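Local coordinates for protein N-terminal acetyltransferase B complex subunit MDM20 (PDB 5K04) that probably serves as the non-catalytic, auxiliary subunit of the NatB N-terminal acetyltransferase complex, wrapping around the catalytic subunit NAT3, at residues K80-F85 with L96-A101; L114-N119 with F129-M134; E478-G483 with G494-S499. One frame throughout, in Å; residues are numbered along the deposited sequence.

Contact 1. Residues K80-F85 with L96-A101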
loop_
_atom_site.group_PDB
_atom_site.type_symbol
_atom_site.label_atom_id
_atom_site.label_comp_id
_atom_site.label_asym_id
_atom_site.label_seq_id
_atom_site.Cartn_x
_atom_site.Cartn_y
_atom_site.Cartn_z
ATOM N N LYS A 80 -12.810 8.956 -28.046
ATOM C CA LYS A 80 -12.667 10.346 -27.635
ATOM C C LYS A 80 -14.013 10.940 -27.245
ATOM O O LYS A 80 -14.140 11.555 -26.180
ATOM C CB LYS A 80 -11.995 11.155 -28.740
ATOM C CG LYS A 80 -10.607 10.652 -29.031
ATOM C CD LYS A 80 -9.835 11.589 -29.929
ATOM C CE LYS A 80 -8.382 11.133 -30.028
ATOM N NZ LYS A 80 -7.499 12.250 -30.463
ATOM N N LEU A 81 -15.038 10.736 -28.074
ATOM C CA LEU A 81 -16.392 11.147 -27.699
ATOM C C LEU A 81 -16.758 10.653 -26.301
ATOM O O LEU A 81 -17.063 11.452 -25.409
ATOM C CB LEU A 81 -17.410 10.636 -28.719
ATOM C CG LEU A 81 -17.584 11.391 -30.028
ATOM C CD1 LEU A 81 -18.643 10.696 -30.847
ATOM C CD2 LEU A 81 -17.973 12.833 -29.771
ATOM N N SER A 82 -16.720 9.329 -26.092
ATOM C CA SER A 82 -17.069 8.771 -24.786
ATOM C C SER A 82 -16.194 9.359 -23.695
ATOM O O SER A 82 -16.647 9.558 -22.563
ATOM C CB SER A 82 -16.943 7.247 -24.793
ATOM O OG SER A 82 -15.597 6.852 -24.961
ATOM N N ASP A 83 -14.936 9.652 -24.019
ATOM C CA ASP A 83 -14.084 10.370 -23.081
ATOM C C ASP A 83 -14.626 11.774 -22.822
ATOM O O ASP A 83 -14.748 12.196 -21.667
ATOM C CB ASP A 83 -12.655 10.422 -23.616
ATOM C CG ASP A 83 -11.684 10.987 -22.615
ATOM O OD1 ASP A 83 -12.031 11.042 -21.418
ATOM O OD2 ASP A 83 -10.578 11.387 -23.029
ATOM N N PHE A 84 -14.990 12.499 -23.886
ATOM C CA PHE A 84 -15.462 13.873 -23.731
ATOM C C PHE A 84 -16.725 13.941 -22.878
ATOM O O PHE A 84 -16.831 14.776 -21.974
ATOM C CB PHE A 84 -15.709 14.515 -25.100
ATOM C CG PHE A 84 -14.446 14.871 -25.846
ATOM C CD1 PHE A 84 -13.622 15.897 -25.409
ATOM C CD2 PHE A 84 -14.094 14.191 -27.001
ATOM C CE1 PHE A 84 -12.461 16.215 -26.104
ATOM C CE2 PHE A 84 -12.933 14.492 -27.692
ATOM C CZ PHE A 84 -12.121 15.511 -27.248
ATOM N N PHE A 85 -17.702 13.075 -23.157
ATOM C CA PHE A 85 -18.959 13.134 -22.415
ATOM C C PHE A 85 -18.757 12.744 -20.959
ATOM O O PHE A 85 -19.356 13.348 -20.061
ATOM C CB PHE A 85 -20.010 12.239 -23.070
ATOM C CG PHE A 85 -20.451 12.719 -24.422
ATOM C CD1 PHE A 85 -21.273 13.832 -24.546
ATOM C CD2 PHE A 85 -20.041 12.066 -25.571
ATOM C CE1 PHE A 85 -21.677 14.280 -25.790
ATOM C CE2 PHE A 85 -20.437 12.511 -26.818
ATOM C CZ PHE A 85 -21.260 13.621 -26.927
ATOM N N LEU A 96 -23.470 5.732 -24.756
ATOM C CA LEU A 96 -24.268 5.608 -25.969
ATOM C C LEU A 96 -23.421 5.595 -27.243
ATOM O O LEU A 96 -23.854 5.040 -28.259
ATOM C CB LEU A 96 -25.297 6.741 -26.015
ATOM C CG LEU A 96 -26.687 6.368 -26.549
ATOM C CD1 LEU A 96 -27.208 5.107 -25.853
ATOM C CD2 LEU A 96 -27.651 7.532 -26.364
ATOM N N VAL A 97 -22.231 6.204 -27.226
ATOM C CA VAL A 97 -21.384 6.185 -28.418
ATOM C C VAL A 97 -21.015 4.754 -28.780
ATOM O O VAL A 97 -21.107 4.343 -29.941
ATOM C CB VAL A 97 -20.126 7.044 -28.206
ATOM C CG1 VAL A 97 -19.477 7.346 -29.552
ATOM C CG2 VAL A 97 -20.465 8.322 -27.492
ATOM N N TYR A 98 -20.585 3.977 -27.782
ATOM C CA TYR A 98 -20.212 2.590 -28.031
ATOM C C TYR A 98 -21.435 1.737 -28.350
ATOM O O TYR A 98 -21.408 0.937 -29.294
ATOM C CB TYR A 98 -19.469 2.033 -26.821
ATOM C CG TYR A 98 -18.004 2.416 -26.703
ATOM C CD1 TYR A 98 -17.031 1.722 -27.404
ATOM C CD2 TYR A 98 -17.589 3.426 -25.841
ATOM C CE1 TYR A 98 -15.683 2.045 -27.280
ATOM C CE2 TYR A 98 -16.244 3.746 -25.704
ATOM C CZ TYR A 98 -15.297 3.053 -26.432
ATOM O OH TYR A 98 -13.962 3.364 -26.313
ATOM N N GLU A 99 -22.517 1.899 -27.573
ATOM C CA GLU A 99 -23.726 1.101 -27.778
ATOM C C GLU A 99 -24.306 1.323 -29.165
ATOM O O GLU A 99 -24.754 0.376 -29.822
ATOM C CB GLU A 99 -24.776 1.436 -26.719
ATOM C CG GLU A 99 -24.359 1.165 -25.286
ATOM C CD GLU A 99 -25.449 1.509 -24.283
ATOM O OE1 GLU A 99 -26.583 1.011 -24.435
ATOM O OE2 GLU A 99 -25.172 2.294 -23.354
ATOM N N ASN A 100 -24.321 2.575 -29.621
ATOM C CA ASN A 100 -24.820 2.857 -30.960
ATOM C C ASN A 100 -23.958 2.176 -32.012
ATOM O O ASN A 100 -24.477 1.648 -33.001
ATOM C CB ASN A 100 -24.875 4.370 -31.193
ATOM C CG ASN A 100 -26.018 5.045 -30.431
ATOM O OD1 ASN A 100 -27.012 4.408 -30.078
ATOM N ND2 ASN A 100 -25.872 6.340 -30.175
ATOM N N ALA A 101 -22.639 2.154 -31.800
ATOM C CA ALA A 101 -21.742 1.519 -32.762
ATOM C C ALA A 101 -21.939 0.007 -32.792
ATOM O O ALA A 101 -21.949 -0.606 -33.865
ATOM C CB ALA A 101 -20.288 1.864 -32.430
#
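Val97 sets its two methyl groups against Leu81, and Ser82 lies beside the ring of Tyr98. These residues join helices 75-87 and 91-104, two consecutive helices packed as an antiparallel hairpin in an all-helical, TPR-like array. The short segments run at 148° to each other, with their axes 9.4 Å apart. Val97 CG1 meets Leu81 CD1 at 3.7 Å, and the two side chains cross at about a right angle. Val97 CG2 comes up to the backbone of 80-85, 4.1 Å from Ser82 N. The same methyl approaches the ring of Phe85 at CD2, 4.2 Å away. The chi1 of -163° sets Val97 CG1 anti to its backbone N, where it meets Leu81 CD1, and CG2 anti to the carbonyl carbon, where it meets Ser82 and Phe85.

In the next shell, Leu46 of helix 42-55 packs on Leu81. Leu65 of helix 58-69 touches Phe85, and Leu68 touches Val97. The preceding helices thus pack against Leu81, Phe85 and Val97. The Tyr98 ring stacks with Trp116 of the following hairpin. Ser82 OG is hydrogen-bonded back to Glu79 O and Ile78 O, one turn earlier in its own helix. Its contact with Tyr98 is therefore one of packing, with Ser82 OG 3.3 Å from Tyr98 CE2.

Contact 2. Residues L114-N119 with F129-M134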
loop_
_atom_site.group_PDB
_atom_site.type_symbol
_atom_site.label_atom_id
_atom_site.label_comp_id
_atom_site.label_asym_id
_atom_site.label_seq_id
_atom_site.Cartn_x
_atom_site.Cartn_y
_atom_site.Cartn_z
ATOM N N LEU A 114 -13.953 -4.493 -26.297
ATOM C CA LEU A 114 -12.653 -4.599 -25.627
ATOM C C LEU A 114 -11.971 -3.242 -25.500
ATOM O O LEU A 114 -11.310 -2.974 -24.491
ATOM C CB LEU A 114 -11.741 -5.587 -26.366
ATOM C CG LEU A 114 -12.222 -7.049 -26.324
ATOM C CD1 LEU A 114 -11.271 -7.997 -27.046
ATOM C CD2 LEU A 114 -12.490 -7.534 -24.895
ATOM N N SER A 115 -12.104 -2.380 -26.518
ATOM C CA SER A 115 -11.623 -0.999 -26.409
ATOM C C SER A 115 -12.379 -0.249 -25.311
ATOM O O SER A 115 -11.777 0.389 -24.444
ATOM C CB SER A 115 -11.776 -0.299 -27.768
ATOM O OG SER A 115 -11.665 1.106 -27.675
ATOM N N TRP A 116 -13.717 -0.323 -25.354
ATOM C CA TRP A 116 -14.585 0.199 -24.303
ATOM C C TRP A 116 -14.125 -0.247 -22.921
ATOM O O TRP A 116 -14.040 0.554 -21.986
ATOM C CB TRP A 116 -16.011 -0.288 -24.567
ATOM C CG TRP A 116 -17.070 0.438 -23.842
ATOM C CD1 TRP A 116 -16.909 1.495 -22.990
ATOM C CD2 TRP A 116 -18.480 0.184 -23.911
ATOM N NE1 TRP A 116 -18.132 1.911 -22.523
ATOM C CE2 TRP A 116 -19.112 1.118 -23.067
ATOM C CE3 TRP A 116 -19.262 -0.756 -24.584
ATOM C CZ2 TRP A 116 -20.493 1.141 -22.886
ATOM C CZ3 TRP A 116 -20.635 -0.730 -24.412
ATOM C CH2 TRP A 116 -21.239 0.214 -23.571
ATOM N N PHE A 117 -13.836 -1.538 -22.780
ATOM C CA PHE A 117 -13.487 -2.098 -21.482
ATOM C C PHE A 117 -12.095 -1.653 -21.050
ATOM O O PHE A 117 -11.902 -1.207 -19.915
ATOM C CB PHE A 117 -13.592 -3.627 -21.552
ATOM C CG PHE A 117 -13.071 -4.340 -20.339
ATOM C CD1 PHE A 117 -13.650 -4.144 -19.089
ATOM C CD2 PHE A 117 -12.015 -5.228 -20.452
ATOM C CE1 PHE A 117 -13.163 -4.809 -17.971
ATOM C CE2 PHE A 117 -11.530 -5.901 -19.343
ATOM C CZ PHE A 117 -12.106 -5.690 -18.098
ATOM N N ASP A 118 -11.116 -1.762 -21.957
ATOM C CA ASP A 118 -9.744 -1.367 -21.645
ATOM C C ASP A 118 -9.664 0.100 -21.259
ATOM O O ASP A 118 -8.902 0.471 -20.364
ATOM C CB ASP A 118 -8.832 -1.654 -22.833
ATOM C CG ASP A 118 -8.622 -3.138 -23.050
ATOM O OD1 ASP A 118 -9.145 -3.934 -22.240
ATOM O OD2 ASP A 118 -7.935 -3.513 -24.015
ATOM N N ASN A 119 -10.450 0.947 -21.920
ATOM C CA ASN A 119 -10.469 2.360 -21.586
ATOM C C ASN A 119 -11.274 2.634 -20.325
ATOM O O ASN A 119 -11.039 3.647 -19.668
ATOM C CB ASN A 119 -11.025 3.166 -22.765
ATOM C CG ASN A 119 -10.072 3.175 -23.975
ATOM O OD1 ASN A 119 -10.463 2.871 -25.099
ATOM N ND2 ASN A 119 -8.818 3.526 -23.733
ATOM N N PHE A 129 -18.798 -2.089 -16.690
ATOM C CA PHE A 129 -18.241 -3.423 -16.898
ATOM C C PHE A 129 -19.340 -4.406 -17.274
ATOM O O PHE A 129 -19.234 -5.143 -18.260
ATOM C CB PHE A 129 -17.534 -3.921 -15.631
ATOM C CG PHE A 129 -16.152 -3.369 -15.420
ATOM C CD1 PHE A 129 -15.886 -2.020 -15.579
ATOM C CD2 PHE A 129 -15.122 -4.207 -15.001
ATOM C CE1 PHE A 129 -14.612 -1.515 -15.357
ATOM C CE2 PHE A 129 -13.845 -3.713 -14.781
ATOM C CZ PHE A 129 -13.591 -2.362 -14.959
ATOM N N ASN A 130 -20.409 -4.427 -16.472
ATOM C CA ASN A 130 -21.504 -5.358 -16.678
ATOM C C ASN A 130 -22.261 -5.041 -17.963
ATOM O O ASN A 130 -22.713 -5.953 -18.664
ATOM C CB ASN A 130 -22.435 -5.307 -15.466
ATOM C CG ASN A 130 -23.713 -6.059 -15.690
ATOM O OD1 ASN A 130 -24.687 -5.519 -16.213
ATOM N ND2 ASN A 130 -23.717 -7.330 -15.298
ATOM N N ARG A 131 -22.396 -3.756 -18.289
ATOM C CA ARG A 131 -23.001 -3.387 -19.560
ATOM C C ARG A 131 -22.128 -3.818 -20.736
ATOM O O ARG A 131 -22.637 -4.332 -21.736
ATOM C CB ARG A 131 -23.267 -1.881 -19.605
ATOM C CG ARG A 131 -24.001 -1.449 -20.872
ATOM C CD ARG A 131 -25.069 -0.394 -20.578
ATOM N NE ARG A 131 -24.500 0.884 -20.159
ATOM C CZ ARG A 131 -24.650 1.419 -18.952
ATOM N NH1 ARG A 131 -25.364 0.795 -18.024
ATOM N NH2 ARG A 131 -24.085 2.585 -18.677
ATOM N N ILE A 132 -20.812 -3.614 -20.637
ATOM C CA ILE A 132 -19.917 -4.053 -21.707
ATOM C C ILE A 132 -20.029 -5.552 -21.895
ATOM O O ILE A 132 -20.187 -6.056 -23.013
ATOM C CB ILE A 132 -18.467 -3.657 -21.400
ATOM C CG1 ILE A 132 -18.325 -2.143 -21.435
ATOM C CG2 ILE A 132 -17.516 -4.349 -22.387
ATOM C CD1 ILE A 132 -17.008 -1.654 -20.857
ATOM N N PHE A 133 -19.952 -6.285 -20.786
ATOM C CA PHE A 133 -20.010 -7.731 -20.834
ATOM C C PHE A 133 -21.360 -8.227 -21.339
ATOM O O PHE A 133 -21.431 -9.281 -21.980
ATOM C CB PHE A 133 -19.682 -8.271 -19.444
ATOM C CG PHE A 133 -18.276 -7.957 -18.998
ATOM C CD1 PHE A 133 -17.298 -7.629 -19.924
ATOM C CD2 PHE A 133 -17.925 -7.997 -17.667
ATOM C CE1 PHE A 133 -15.989 -7.338 -19.521
ATOM C CE2 PHE A 133 -16.622 -7.711 -17.258
ATOM C CZ PHE A 133 -15.660 -7.374 -18.189
ATOM N N MET A 134 -22.432 -7.474 -21.092
ATOM C CA MET A 134 -23.737 -7.855 -21.619
ATOM C C MET A 134 -23.733 -7.851 -23.147
ATOM O O MET A 134 -24.147 -8.827 -23.783
ATOM C CB MET A 134 -24.823 -6.922 -21.063
ATOM C CG MET A 134 -26.275 -7.300 -21.462
ATOM S SD MET A 134 -26.769 -6.706 -23.064
ATOM C CE MET A 134 -26.792 -4.981 -22.654
#
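Trp116 and Phe117 both carry CG anti to the backbone N (chi1 -163° in Trp116), which sends the indole to Ile132 and the phenyl ring to Phe129 and Phe133. Ile132 holds CG1 anti to its carbonyl carbon, and this branch lies over one face of the indole. This is a CH-pi contact. Ile132 CG1 stands 3.6 Å from the centroid of the Trp116 six-membered ring and 3.4 Å from Trp116 CD2. The terminal methyl continues toward the first helix, where Ile132 CD1 is 3.6 Å from Phe117 CA. At the far end of the indole, the aliphatic part of Arg131 approaches through CG, near Trp116 CH2. Arg131 NE is hydrogen-bonded to Ser95 OG in the previous hairpin.

Phe117 enters an aromatic cluster with Phe129 and Phe133. Its CE1 edge points at the face of Phe129, with the planes at 82°. This T-shaped pair brings Phe117 CE1 to 3.4 Å from Phe129 CE2. Phe133 instead offers its outer ring atoms to a face of Phe117, with Phe133 CZ 3.6 Å from Phe117 CE1. Those two rings meet obliquely. The cluster extends beyond the pair of helices, since Phe484 makes an edge-to-face contact with Phe117 and Trp148 meets Phe133.

The contact is buried and apolar across its middle. The two segments lie 9.9 Å apart at their axes and run almost antiparallel, at 165°. Successive antiparallel helices packed as a hairpin in an all-helical array are the building element of TPR-like scaffolds, consistent with the TPR clan of this family.

Contact 3. Residues E478-G483 with G494-S499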
loop_
_atom_site.group_PDB
_atom_site.type_symbol
_atom_site.label_atom_id
_atom_site.label_comp_id
_atom_site.label_asym_id
_atom_site.label_seq_id
_atom_site.Cartn_x
_atom_site.Cartn_y
_atom_site.Cartn_z
ATOM N N GLU A 478 -2.687 -3.906 -16.852
ATOM C CA GLU A 478 -2.382 -5.109 -17.635
ATOM C C GLU A 478 -2.720 -6.387 -16.861
ATOM O O GLU A 478 -3.244 -7.347 -17.431
ATOM C CB GLU A 478 -0.904 -5.096 -18.045
ATOM C CG GLU A 478 -0.459 -6.270 -18.946
ATOM C CD GLU A 478 -1.087 -6.269 -20.360
ATOM O OE1 GLU A 478 -0.905 -7.263 -21.092
ATOM O OE2 GLU A 478 -1.750 -5.279 -20.734
ATOM N N SER A 479 -2.442 -6.404 -15.556
ATOM C CA SER A 479 -2.832 -7.529 -14.706
ATOM C C SER A 479 -4.341 -7.782 -14.760
ATOM O O SER A 479 -4.784 -8.937 -14.829
ATOM C CB SER A 479 -2.379 -7.252 -13.265
ATOM O OG SER A 479 -0.974 -7.062 -13.209
ATOM N N ILE A 480 -5.144 -6.711 -14.730
ATOM C CA ILE A 480 -6.596 -6.847 -14.829
ATOM C C ILE A 480 -7.005 -7.416 -16.184
ATOM O O ILE A 480 -7.902 -8.262 -16.274
ATOM C CB ILE A 480 -7.273 -5.490 -14.563
ATOM C CG1 ILE A 480 -7.030 -5.053 -13.113
ATOM C CG2 ILE A 480 -8.756 -5.577 -14.881
ATOM C CD1 ILE A 480 -7.520 -3.659 -12.805
ATOM N N ILE A 481 -6.345 -6.975 -17.255
ATOM C CA ILE A 481 -6.674 -7.457 -18.597
ATOM C C ILE A 481 -6.322 -8.930 -18.730
ATOM O O ILE A 481 -7.111 -9.739 -19.238
ATOM C CB ILE A 481 -5.949 -6.604 -19.660
ATOM C CG1 ILE A 481 -6.545 -5.192 -19.720
ATOM C CG2 ILE A 481 -5.993 -7.266 -21.035
ATOM C CD1 ILE A 481 -5.891 -4.277 -20.758
ATOM N N GLN A 482 -5.126 -9.295 -18.275
ATOM C CA GLN A 482 -4.677 -10.684 -18.354
ATOM C C GLN A 482 -5.469 -11.574 -17.409
ATOM O O GLN A 482 -5.763 -12.731 -17.734
ATOM C CB GLN A 482 -3.186 -10.765 -18.023
ATOM C CG GLN A 482 -2.269 -10.126 -19.041
ATOM C CD GLN A 482 -0.829 -10.066 -18.552
ATOM O OE1 GLN A 482 -0.512 -10.520 -17.447
ATOM N NE2 GLN A 482 0.054 -9.499 -19.374
ATOM N N GLY A 483 -5.790 -11.066 -16.219
ATOM C CA GLY A 483 -6.593 -11.849 -15.297
ATOM C C GLY A 483 -7.963 -12.175 -15.862
ATOM O O GLY A 483 -8.484 -13.264 -15.637
ATOM N N GLY A 494 -9.227 -8.615 -6.226
ATOM C CA GLY A 494 -8.076 -8.029 -5.560
ATOM C C GLY A 494 -7.210 -7.185 -6.484
ATOM O O GLY A 494 -6.622 -6.195 -6.047
ATOM N N PHE A 495 -7.102 -7.568 -7.764
ATOM C CA PHE A 495 -6.422 -6.701 -8.729
ATOM C C PHE A 495 -7.164 -5.380 -8.875
ATOM O O PHE A 495 -6.563 -4.302 -8.854
ATOM C CB PHE A 495 -6.321 -7.367 -10.103
ATOM C CG PHE A 495 -5.468 -8.601 -10.147
ATOM C CD1 PHE A 495 -4.627 -8.937 -9.100
ATOM C CD2 PHE A 495 -5.508 -9.426 -11.258
ATOM C CE1 PHE A 495 -3.848 -10.073 -9.159
ATOM C CE2 PHE A 495 -4.726 -10.575 -11.320
ATOM C CZ PHE A 495 -3.900 -10.896 -10.270
ATOM N N ILE A 496 -8.485 -5.461 -9.036
ATOM C CA ILE A 496 -9.304 -4.274 -9.254
ATOM C C ILE A 496 -9.233 -3.360 -8.042
ATOM O O ILE A 496 -9.006 -2.146 -8.167
ATOM C CB ILE A 496 -10.746 -4.704 -9.580
ATOM C CG1 ILE A 496 -10.783 -5.423 -10.937
ATOM C CG2 ILE A 496 -11.697 -3.524 -9.543
ATOM C CD1 ILE A 496 -12.076 -6.201 -11.197
ATOM N N ASN A 497 -9.383 -3.939 -6.843
ATOM C CA ASN A 497 -9.344 -3.145 -5.614
ATOM C C ASN A 497 -7.967 -2.547 -5.386
ATOM O O ASN A 497 -7.849 -1.417 -4.895
ATOM C CB ASN A 497 -9.762 -3.999 -4.415
ATOM C CG ASN A 497 -11.274 -4.228 -4.366
ATOM O OD1 ASN A 497 -12.040 -3.417 -4.862
ATOM N ND2 ASN A 497 -11.695 -5.327 -3.761
ATOM N N PHE A 498 -6.915 -3.303 -5.722
ATOM C CA PHE A 498 -5.558 -2.774 -5.657
ATOM C C PHE A 498 -5.435 -1.526 -6.519
ATOM O O PHE A 498 -4.963 -0.480 -6.062
ATOM C CB PHE A 498 -4.561 -3.846 -6.113
ATOM C CG PHE A 498 -3.113 -3.501 -5.836
ATOM C CD1 PHE A 498 -2.358 -2.815 -6.767
ATOM C CD2 PHE A 498 -2.507 -3.874 -4.647
ATOM C CE1 PHE A 498 -1.026 -2.497 -6.515
ATOM C CE2 PHE A 498 -1.171 -3.553 -4.382
ATOM C CZ PHE A 498 -0.432 -2.872 -5.315
ATOM N N SER A 499 -5.869 -1.633 -7.781
ATOM C CA SER A 499 -5.874 -0.492 -8.692
ATOM C C SER A 499 -6.639 0.687 -8.096
ATOM O O SER A 499 -6.101 1.795 -8.005
ATOM C CB SER A 499 -6.479 -0.913 -10.035
ATOM O OG SER A 499 -6.421 0.136 -10.964
#
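Phe495 is the first residue of 494-499 to meet the other helix. Its CB faces Ile480, with Phe495 CB 3.9 Å from Ile480 CG1, and the two side chains slide past each other in opposite directions. With CG anti to the carbonyl carbon (chi1 -65°), the Phe495 ring extends beside the backbone of 478-483. There Phe495 CD2 lies 3.7 Å from Ser479 O. That oxygen also accepts the helical bond from Gly483 N. Ile496 comes next. Ile480 CD1 ends near its backbone, 4.0 Å from Ile496 CA. One turn further on, Ser499 CB touches the same methyl, 4.0 Å from Ile480 CD1, while Ser499 OG is hydrogen-bonded to Tyr124 OH. Ile480 CD1 thus rests against both Ile496 and Ser499.

The catalytic partner borders this contact. Ser33 of the NAT3 chain is hydrogen-bonded to Ser479 OG, Met9 of that chain packs on Phe495, and its Phe13 stacks on Phe498. Segments 478-483 and 494-499 run nearly antiparallel, at 162°. They lie on helices 456-485 and 489-503, which form a helical hairpin of the TPR-like MDM20/NAA25 scaffold, at its interface with the NAT3 subunit.

All three contacts are buried and join helices that follow each other in the chain. Contacts 1 and 2 are neighbours in the N-terminal array. Glu99 of contact 1 touches Trp116 of contact 2, and a long, weak ion pair links Glu99 to Arg131. Contact 3 belongs to a hairpin far along the sequence, yet its centre is only about 14 Å from that of contact 2, where Asp118 touches Ile481. It lies nearest the chain's centre of the three. The chemistry differs: mixed packing round one valine in contact 1, an aromatic cluster in contact 2, and in contact 3 an isoleucine-phenylalanine seam whose flank meets another chain.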